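Local atomic coordinates of periplasmic divalent cation tolerance protein (Xylella fastidiosa, PDB entry 2NUH), a protein that is of undetermined function but belongs to the CutA family, whose members are associated with tolerance of divalent cations and probably with copper binding. Residues Y6-C12 with E55-K61; A18-S22 with C33-L37; V24-L30 with A69-L74. All coordinates share one frame; numbering follows the deposited sequence. Where two conformers were deposited one is given.

Contact 1. Residues Y6-C12 with E55-K61; sequences YLIFSTC and EIQLLIK
Strands 6-12 and 55-61 run antiparallel, their axes approaching to 4.5 Å with 157° between their directions. Ile-8, Ser-10 and Cys-12 form hydrogen-bonded pairs with Ile-60, Leu-58 and Ile-56; the non-hydrogen-bonded pairs between them are Leu-7 with Lys-61, Phe-9 with Leu-59 and Thr-11 with Gln-57. The two bonds of a pair need not match: Leu-58 N reaches Ser-10 O at 2.7 Å, whereas Ser-10 N lies 3.2 Å from Leu-58 O and stands above its carbonyl plane.

Alternation splits the side chains between two faces. On one, Ile-8 and Ile-60 meet at their branch points, CB to CB 3.8 Å, and Ser-10 CB faces Leu-58 CD1 at 4.3 Å. This face is roofed by helices 15-27 and 67-77, and Ser-10 OG finds its partner in Glu-84 O. On the other, Leu-7 lies alongside Lys-61, CD1 to CD 3.6 Å; the lysine chain bends twice and carries NZ to Thr-35 and to Leu-59 O. At the far end Thr-11 OG1, turned between its backbone N and carbonyl carbon (chi1 60°), donates to Glu-55 OE2 at 2.7 Å, from above the carboxylate plane. Ser-42 and Tyr-80 also bind this carboxylate, so three hydroxyls hold it. Paired central strands with helices on one face are characteristic of the ferredoxin-like alpha/beta sandwich of CutA and its GlnB-like relatives.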
# COMPACT_ATOMS: atom_id res chain seq x y z
N TYR A 6 5.41 -7.72 5.35
CA TYR A 6 5.07 -7.64 3.95
C TYR A 6 5.06 -6.21 3.50
O TYR A 6 4.65 -5.32 4.23
CB TYR A 6 3.68 -8.23 3.71
CG TYR A 6 3.72 -9.73 3.67
CD1 TYR A 6 3.63 -10.41 2.47
CD2 TYR A 6 3.90 -10.47 4.84
CE1 TYR A 6 3.68 -11.80 2.43
CE2 TYR A 6 3.96 -11.84 4.80
CZ TYR A 6 3.85 -12.50 3.60
OH TYR A 6 3.92 -13.87 3.56
N LEU A 7 5.51 -6.01 2.27
CA LEU A 7 5.47 -4.72 1.63
C LEU A 7 4.37 -4.80 0.59
O LEU A 7 4.43 -5.65 -0.30
CB LEU A 7 6.81 -4.45 0.94
CG LEU A 7 7.12 -3.13 0.24
CD1 LEU A 7 6.86 -1.94 1.14
CD2 LEU A 7 8.57 -3.14 -0.20
N ILE A 8 3.37 -3.95 0.71
CA ILE A 8 2.29 -3.93 -0.27
C ILE A 8 2.47 -2.73 -1.16
O ILE A 8 2.63 -1.62 -0.67
CB ILE A 8 0.92 -3.84 0.41
CG1 ILE A 8 0.73 -5.01 1.37
CG2 ILE A 8 -0.20 -3.81 -0.64
CD1 ILE A 8 -0.49 -4.86 2.25
N PHE A 9 2.43 -2.99 -2.46
CA PHE A 9 2.46 -1.94 -3.46
C PHE A 9 1.05 -1.64 -3.90
O PHE A 9 0.28 -2.53 -4.19
CB PHE A 9 3.27 -2.40 -4.68
CG PHE A 9 4.72 -2.61 -4.39
CD1 PHE A 9 5.66 -1.68 -4.81
CD2 PHE A 9 5.15 -3.74 -3.72
CE1 PHE A 9 7.02 -1.89 -4.54
CE2 PHE A 9 6.49 -3.95 -3.45
CZ PHE A 9 7.42 -3.01 -3.86
N SER A 10 0.73 -0.36 -3.94
CA SER A 10 -0.52 0.09 -4.52
C SER A 10 -0.24 1.42 -5.19
O SER A 10 0.82 1.99 -4.99
CB SER A 10 -1.59 0.27 -3.45
OG SER A 10 -2.84 0.55 -4.05
N THR A 11 -1.17 1.91 -5.98
CA THR A 11 -1.06 3.26 -6.50
C THR A 11 -2.38 3.94 -6.30
O THR A 11 -3.41 3.28 -6.20
CB THR A 11 -0.72 3.30 -7.99
OG1 THR A 11 -1.75 2.64 -8.73
CG2 THR A 11 0.59 2.64 -8.27
N CYS A 12 -2.35 5.26 -6.22
CA CYS A 12 -3.59 6.01 -6.19
C CYS A 12 -3.46 7.20 -7.09
O CYS A 12 -2.35 7.60 -7.44
CB CYS A 12 -3.99 6.52 -4.80
SG CYS A 12 -2.65 7.13 -3.85
N GLU A 55 -0.00 9.04 -11.05
CA GLU A 55 -0.34 8.35 -9.82
C GLU A 55 0.65 8.67 -8.73
O GLU A 55 1.69 9.28 -8.96
CB GLU A 55 -0.35 6.84 -10.05
CG GLU A 55 -1.40 6.37 -11.01
CD GLU A 55 -1.64 4.90 -10.88
OE1 GLU A 55 -0.73 4.12 -11.19
OE2 GLU A 55 -2.72 4.52 -10.40
N ILE A 56 0.28 8.26 -7.53
CA ILE A 56 1.19 8.21 -6.39
C ILE A 56 1.40 6.74 -6.12
O ILE A 56 0.44 5.98 -6.05
CB ILE A 56 0.53 8.83 -5.15
CG1 ILE A 56 -0.04 10.22 -5.48
CG2 ILE A 56 1.49 8.84 -3.95
CD1 ILE A 56 0.98 11.22 -5.88
N GLN A 57 2.66 6.33 -5.99
CA GLN A 57 2.96 4.96 -5.65
C GLN A 57 2.97 4.83 -4.14
O GLN A 57 3.55 5.66 -3.45
CB GLN A 57 4.33 4.57 -6.23
CG GLN A 57 4.78 3.18 -5.84
CD GLN A 57 4.01 2.11 -6.55
OE1 GLN A 57 3.45 1.19 -5.93
NE2 GLN A 57 3.96 2.22 -7.86
N LEU A 58 2.31 3.79 -3.64
CA LEU A 58 2.31 3.53 -2.22
C LEU A 58 3.13 2.30 -1.92
O LEU A 58 3.12 1.33 -2.68
CB LEU A 58 0.89 3.29 -1.70
CG LEU A 58 -0.13 4.40 -1.90
CD1 LEU A 58 -1.41 3.92 -1.25
CD2 LEU A 58 0.32 5.69 -1.27
N LEU A 59 3.84 2.38 -0.81
CA LEU A 59 4.57 1.26 -0.26
C LEU A 59 4.07 1.12 1.16
O LEU A 59 4.35 1.95 2.01
CB LEU A 59 6.08 1.51 -0.24
CG LEU A 59 6.84 1.62 -1.55
CD1 LEU A 59 8.27 2.00 -1.26
CD2 LEU A 59 6.80 0.32 -2.29
N ILE A 60 3.31 0.07 1.38
CA ILE A 60 2.64 -0.13 2.65
C ILE A 60 3.37 -1.20 3.41
O ILE A 60 3.55 -2.30 2.90
CB ILE A 60 1.20 -0.57 2.40
CG1 ILE A 60 0.46 0.55 1.69
CG2 ILE A 60 0.50 -0.89 3.70
CD1 ILE A 60 -0.73 0.06 0.89
N LYS A 61 3.80 -0.90 4.63
CA LYS A 61 4.55 -1.87 5.41
C LYS A 61 3.62 -2.46 6.45
O LYS A 61 3.05 -1.76 7.27
CB LYS A 61 5.73 -1.20 6.11
CG LYS A 61 7.01 -1.13 5.28
CD LYS A 61 6.97 -0.06 4.22
CE LYS A 61 7.22 1.31 4.79
NZ LYS A 61 7.04 2.35 3.76

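Contact 2. Residues A18-S22 with C33-L37; sequences AEIIS and CVTQL
Gln-36 leaves strand 33-37 toward helix 18-22 and can be followed atom by atom across the gap. From CB, the chain sets out with CG opposite the carbonyl carbon (chi1 -59°) and then runs extended, which carries the amide over to the helix. CG arrives between two helical residues one turn apart, 3.8 Å from Ala-18 CB and equally far from Ser-22 OG. CD continues past the alanine methyl, and OE1 lies 3.5 Å from that same Ala-18 CB. NE2 turns to the other side, toward Ser-22, but its distance of 3.7 Å from Ser-22 OG is bridged by a water rather than by a direct bond.

That water accepts from Gln-36 NE2 at 2.8 Å and donates to both Ser-22 OG and Val-34 O, the latter also at 2.8 Å. One molecule thus joins the glutamine amide, the strand backbone and the helix hydroxyl. Ser-22 OG in turn donates to Ala-18 O at 2.7 Å, reaching it from the face opposite to that used by Ser-22 N, so a single carbonyl receives two donors. The hydroxyl is thereby fixed in rotation by a bond on the helix side and the water on the strand side.

Beside this polar chain sits Val-34. Its CG1, placed opposite the backbone N (chi1 177°), approaches Ser-22 OG to 3.2 Å, while CG2 rests near Ser-22 CA. Helix and strand run nearly antiparallel, their segment axes 9.0 Å apart, consistent with the small Ala-18 and Ser-22 between them. Deeper in, Ile-21 of the same helix packs on Leu-58. Strand 5-12, helix 15-27 and strand 33-38 form a beta-alpha-beta crossover, the two strands parallel with 50-63 between them, as in the ferredoxin-like CutA fold.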
# COMPACT_ATOMS: atom_id res chain seq x y z
N ALA A 18 -3.91 9.23 -1.53
CA ALA A 18 -2.72 8.65 -0.89
C ALA A 18 -2.73 8.99 0.58
O ALA A 18 -2.38 8.15 1.40
CB ALA A 18 -1.44 9.16 -1.57
N GLU A 19 -3.12 10.22 0.91
CA GLU A 19 -3.12 10.64 2.30
C GLU A 19 -4.20 9.91 3.07
O GLU A 19 -3.97 9.47 4.20
CB GLU A 19 -3.33 12.15 2.39
CG GLU A 19 -2.23 12.92 1.68
CD GLU A 19 -2.31 14.42 1.84
OE1 GLU A 19 -1.51 15.12 1.17
OE2 GLU A 19 -3.17 14.91 2.62
N ILE A 20 -5.37 9.77 2.47
CA ILE A 20 -6.47 9.07 3.13
C ILE A 20 -6.05 7.64 3.41
O ILE A 20 -6.19 7.16 4.53
CB ILE A 20 -7.74 9.09 2.28
CG1 ILE A 20 -8.28 10.52 2.17
CG2 ILE A 20 -8.81 8.15 2.85
CD1 ILE A 20 -9.22 10.69 1.02
N ILE A 21 -5.53 6.97 2.40
CA ILE A 21 -5.16 5.57 2.57
C ILE A 21 -4.05 5.42 3.59
O ILE A 21 -4.10 4.55 4.46
CB ILE A 21 -4.76 4.95 1.22
CG1 ILE A 21 -6.02 4.71 0.38
CG2 ILE A 21 -4.00 3.63 1.43
CD1 ILE A 21 -5.74 4.63 -1.12
N SER A 22 -3.04 6.27 3.47
CA SER A 22 -1.91 6.21 4.38
C SER A 22 -2.36 6.41 5.81
O SER A 22 -2.00 5.63 6.71
CB SER A 22 -0.90 7.29 4.01
OG SER A 22 -0.32 7.03 2.76
N CYS A 33 3.40 1.67 8.55
CA CYS A 33 3.78 2.88 7.87
C CYS A 33 3.41 2.74 6.42
O CYS A 33 3.31 1.64 5.89
CB CYS A 33 5.27 3.20 8.08
SG CYS A 33 6.15 4.19 6.82
N VAL A 34 3.16 3.88 5.79
CA VAL A 34 2.90 3.89 4.36
C VAL A 34 3.73 4.99 3.75
O VAL A 34 3.70 6.13 4.24
CB VAL A 34 1.42 4.15 4.05
CG1 VAL A 34 1.22 4.24 2.55
CG2 VAL A 34 0.55 3.05 4.65
N THR A 35 4.50 4.65 2.72
CA THR A 35 5.28 5.64 2.02
C THR A 35 4.65 5.92 0.67
O THR A 35 4.28 5.01 -0.06
CB THR A 35 6.71 5.14 1.84
OG1 THR A 35 7.27 4.93 3.14
CG2 THR A 35 7.57 6.14 1.08
N GLN A 36 4.54 7.20 0.36
CA GLN A 36 4.02 7.64 -0.91
C GLN A 36 5.17 8.16 -1.73
O GLN A 36 6.01 8.91 -1.23
CB GLN A 36 3.12 8.85 -0.73
CG GLN A 36 1.95 8.72 0.15
CD GLN A 36 1.44 10.10 0.51
OE1 GLN A 36 1.33 11.00 -0.34
NE2 GLN A 36 1.17 10.29 1.78
N LEU A 37 5.16 7.79 -3.00
CA LEU A 37 6.13 8.29 -3.96
C LEU A 37 5.33 9.02 -5.03
O LEU A 37 4.60 8.40 -5.80
CB LEU A 37 6.95 7.13 -4.54
CG LEU A 37 7.51 6.06 -3.58
CD1 LEU A 37 8.15 4.88 -4.31
CD2 LEU A 37 8.50 6.65 -2.62
O HOH W 1 2.29 8.33 3.36

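Contact 3. Residues V24-L30 with A69-L74; sequences VLVQERL and AAITRL
The two helices that lie on one face of the sheet in the ferredoxin-like fold meet here, where the C-terminal end of helix 15-27 and its following turn face helix 67-77. On the solvent side a salt bridge joins Glu-28 and Arg-73. Arg-73 offers the NE edge of its guanidinium: NE donates to Glu-28 OE1 and NH1 to Glu-28 OE2, both at 2.8 Å and nearly straight. Each oxygen is met on its syn side, and carboxylate and guanidinium are nearly coplanar, 10° apart, so two parallel bonds fix the rotation of both groups. Arg-73 gets there by a bend at chi2 (65°), which turns its chain across that of Glu-28 at about a right angle. Val-24 CG1 comes obliquely to the guanidinium, 3.6 Å from NH1.

Beneath the ion pair the contact is apolar. Leu-30 CD1 presses on the aliphatic root of Arg-73, 3.5 Å from its CB, while its other branch, CD2, lies 3.8 Å from Ala-69 CB. Leu-25 slides past Arg-73 in the opposite direction, with CD2 3.9 Å from Arg-73 CB and 3.7 Å from Ala-70 O. Small Ala-69 and Ala-70 leave the leucines close to the backbone of helix 67-77, and Ala-70 also touches Ile-8 of the sheet.

Leu-30 owes its place to the end of its helix: Arg-29, with positive phi, is the C' residue, and the bonds Leu-30 N to Leu-25 O and Arg-29 N to Val-26 O close the turn. The turned chain then sets Leu-30 against helix 67-77; the helix itself ends in a Schellman motif.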
# COMPACT_ATOMS: atom_id res chain seq x y z
N VAL A 24 -5.40 6.26 7.17
CA VAL A 24 -6.35 5.28 7.70
C VAL A 24 -5.67 3.95 8.00
O VAL A 24 -5.90 3.35 9.03
CB VAL A 24 -7.55 5.07 6.77
CG1 VAL A 24 -8.37 3.87 7.23
CG2 VAL A 24 -8.41 6.32 6.79
N LEU A 25 -4.82 3.48 7.08
CA LEU A 25 -4.17 2.20 7.33
C LEU A 25 -3.32 2.24 8.59
O LEU A 25 -3.27 1.26 9.33
CB LEU A 25 -3.32 1.79 6.14
CG LEU A 25 -4.11 1.38 4.90
CD1 LEU A 25 -3.15 0.91 3.81
CD2 LEU A 25 -5.12 0.29 5.22
N VAL A 26 -2.64 3.36 8.82
CA VAL A 26 -1.81 3.49 10.01
C VAL A 26 -2.70 3.68 11.24
O VAL A 26 -2.50 3.02 12.25
CB VAL A 26 -0.80 4.65 9.88
CG1 VAL A 26 -0.06 4.89 11.19
CG2 VAL A 26 0.18 4.36 8.76
N GLN A 27 -3.72 4.52 11.13
CA GLN A 27 -4.58 4.80 12.27
C GLN A 27 -5.27 3.54 12.73
O GLN A 27 -5.41 3.31 13.94
CB GLN A 27 -5.66 5.79 11.87
CG GLN A 27 -5.21 7.19 11.93
CD GLN A 27 -6.14 8.12 11.19
OE1 GLN A 27 -6.95 7.68 10.35
NE2 GLN A 27 -6.03 9.40 11.48
N GLU A 28 -5.71 2.74 11.78
CA GLU A 28 -6.42 1.51 12.10
C GLU A 28 -5.52 0.34 12.37
O GLU A 28 -5.99 -0.80 12.49
CB GLU A 28 -7.43 1.17 11.01
CG GLU A 28 -8.48 2.25 10.89
CD GLU A 28 -9.50 1.99 9.84
OE1 GLU A 28 -9.42 0.97 9.12
OE2 GLU A 28 -10.40 2.85 9.72
N ARG A 29 -4.22 0.61 12.45
CA ARG A 29 -3.22 -0.40 12.77
C ARG A 29 -3.28 -1.57 11.80
O ARG A 29 -3.16 -2.73 12.18
CB ARG A 29 -3.33 -0.84 14.23
CG ARG A 29 -3.06 0.31 15.17
CD ARG A 29 -2.99 -0.12 16.63
NE ARG A 29 -2.86 1.06 17.50
CZ ARG A 29 -1.71 1.60 17.87
NH1 ARG A 29 -0.55 1.07 17.47
NH2 ARG A 29 -1.70 2.67 18.66
N LEU A 30 -3.47 -1.25 10.53
CA LEU A 30 -3.40 -2.25 9.49
C LEU A 30 -2.04 -2.23 8.81
O LEU A 30 -1.67 -3.18 8.14
CB LEU A 30 -4.49 -2.01 8.45
CG LEU A 30 -5.89 -2.04 9.04
CD1 LEU A 30 -6.89 -1.83 7.94
CD2 LEU A 30 -6.19 -3.34 9.76
N ALA A 69 -6.32 -7.56 5.58
CA ALA A 69 -7.10 -6.44 6.08
C ALA A 69 -6.62 -5.12 5.49
O ALA A 69 -7.41 -4.24 5.17
CB ALA A 69 -7.03 -6.38 7.59
N ALA A 70 -5.31 -4.98 5.34
CA ALA A 70 -4.77 -3.76 4.76
C ALA A 70 -5.23 -3.64 3.31
O ALA A 70 -5.60 -2.56 2.85
CB ALA A 70 -3.25 -3.77 4.84
N ILE A 71 -5.21 -4.76 2.59
CA ILE A 71 -5.61 -4.73 1.20
C ILE A 71 -7.09 -4.42 1.06
O ILE A 71 -7.48 -3.63 0.20
CB ILE A 71 -5.26 -6.03 0.48
CG1 ILE A 71 -3.74 -6.10 0.28
CG2 ILE A 71 -5.99 -6.10 -0.88
CD1 ILE A 71 -3.22 -7.43 -0.27
N THR A 72 -7.92 -5.02 1.90
CA THR A 72 -9.33 -4.81 1.74
C THR A 72 -9.70 -3.42 2.20
O THR A 72 -10.54 -2.76 1.58
CB THR A 72 -10.18 -5.88 2.46
OG1 THR A 72 -9.95 -5.81 3.86
CG2 THR A 72 -9.80 -7.26 2.01
N ARG A 73 -9.06 -2.93 3.26
CA ARG A 73 -9.34 -1.56 3.68
C ARG A 73 -8.85 -0.56 2.65
O ARG A 73 -9.51 0.44 2.35
CB ARG A 73 -8.71 -1.27 5.04
CG ARG A 73 -9.13 0.04 5.65
CD ARG A 73 -10.61 0.07 5.98
NE ARG A 73 -10.89 1.23 6.80
CZ ARG A 73 -11.78 2.16 6.52
NH1 ARG A 73 -11.90 3.20 7.34
NH2 ARG A 73 -12.56 2.06 5.44
N LEU A 74 -7.68 -0.82 2.08
CA LEU A 74 -7.19 -0.03 0.96
C LEU A 74 -8.26 0.03 -0.13
O LEU A 74 -8.56 1.10 -0.66
CB LEU A 74 -5.90 -0.66 0.44
CG LEU A 74 -5.32 -0.29 -0.92
CD1 LEU A 74 -4.63 1.03 -0.83
CD2 LEU A 74 -4.32 -1.38 -1.34

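Overall arrangement
Along the chain the first segments come in the order 6-12, 18-22, 24-30, and their partners in the order 33-37, 55-61, 69-74. Contact 2 is therefore nested inside the loop closed by contact 1, while contact 3 crosses both. Contact 1 lies about 3 Å from the centre of the chain; its centre is about 7 Å from that of contact 2 and about 12 Å from that of contact 3. Contacts 2 and 3 share helix 15-27, and strand 33-38 pairs with strand 50-63, so that strand continues the sheet of contact 1 while helix 15-27 covers it. Ile-21 meets Leu-74 where the helices adjoin; all three contacts belong to one compact alpha/beta domain.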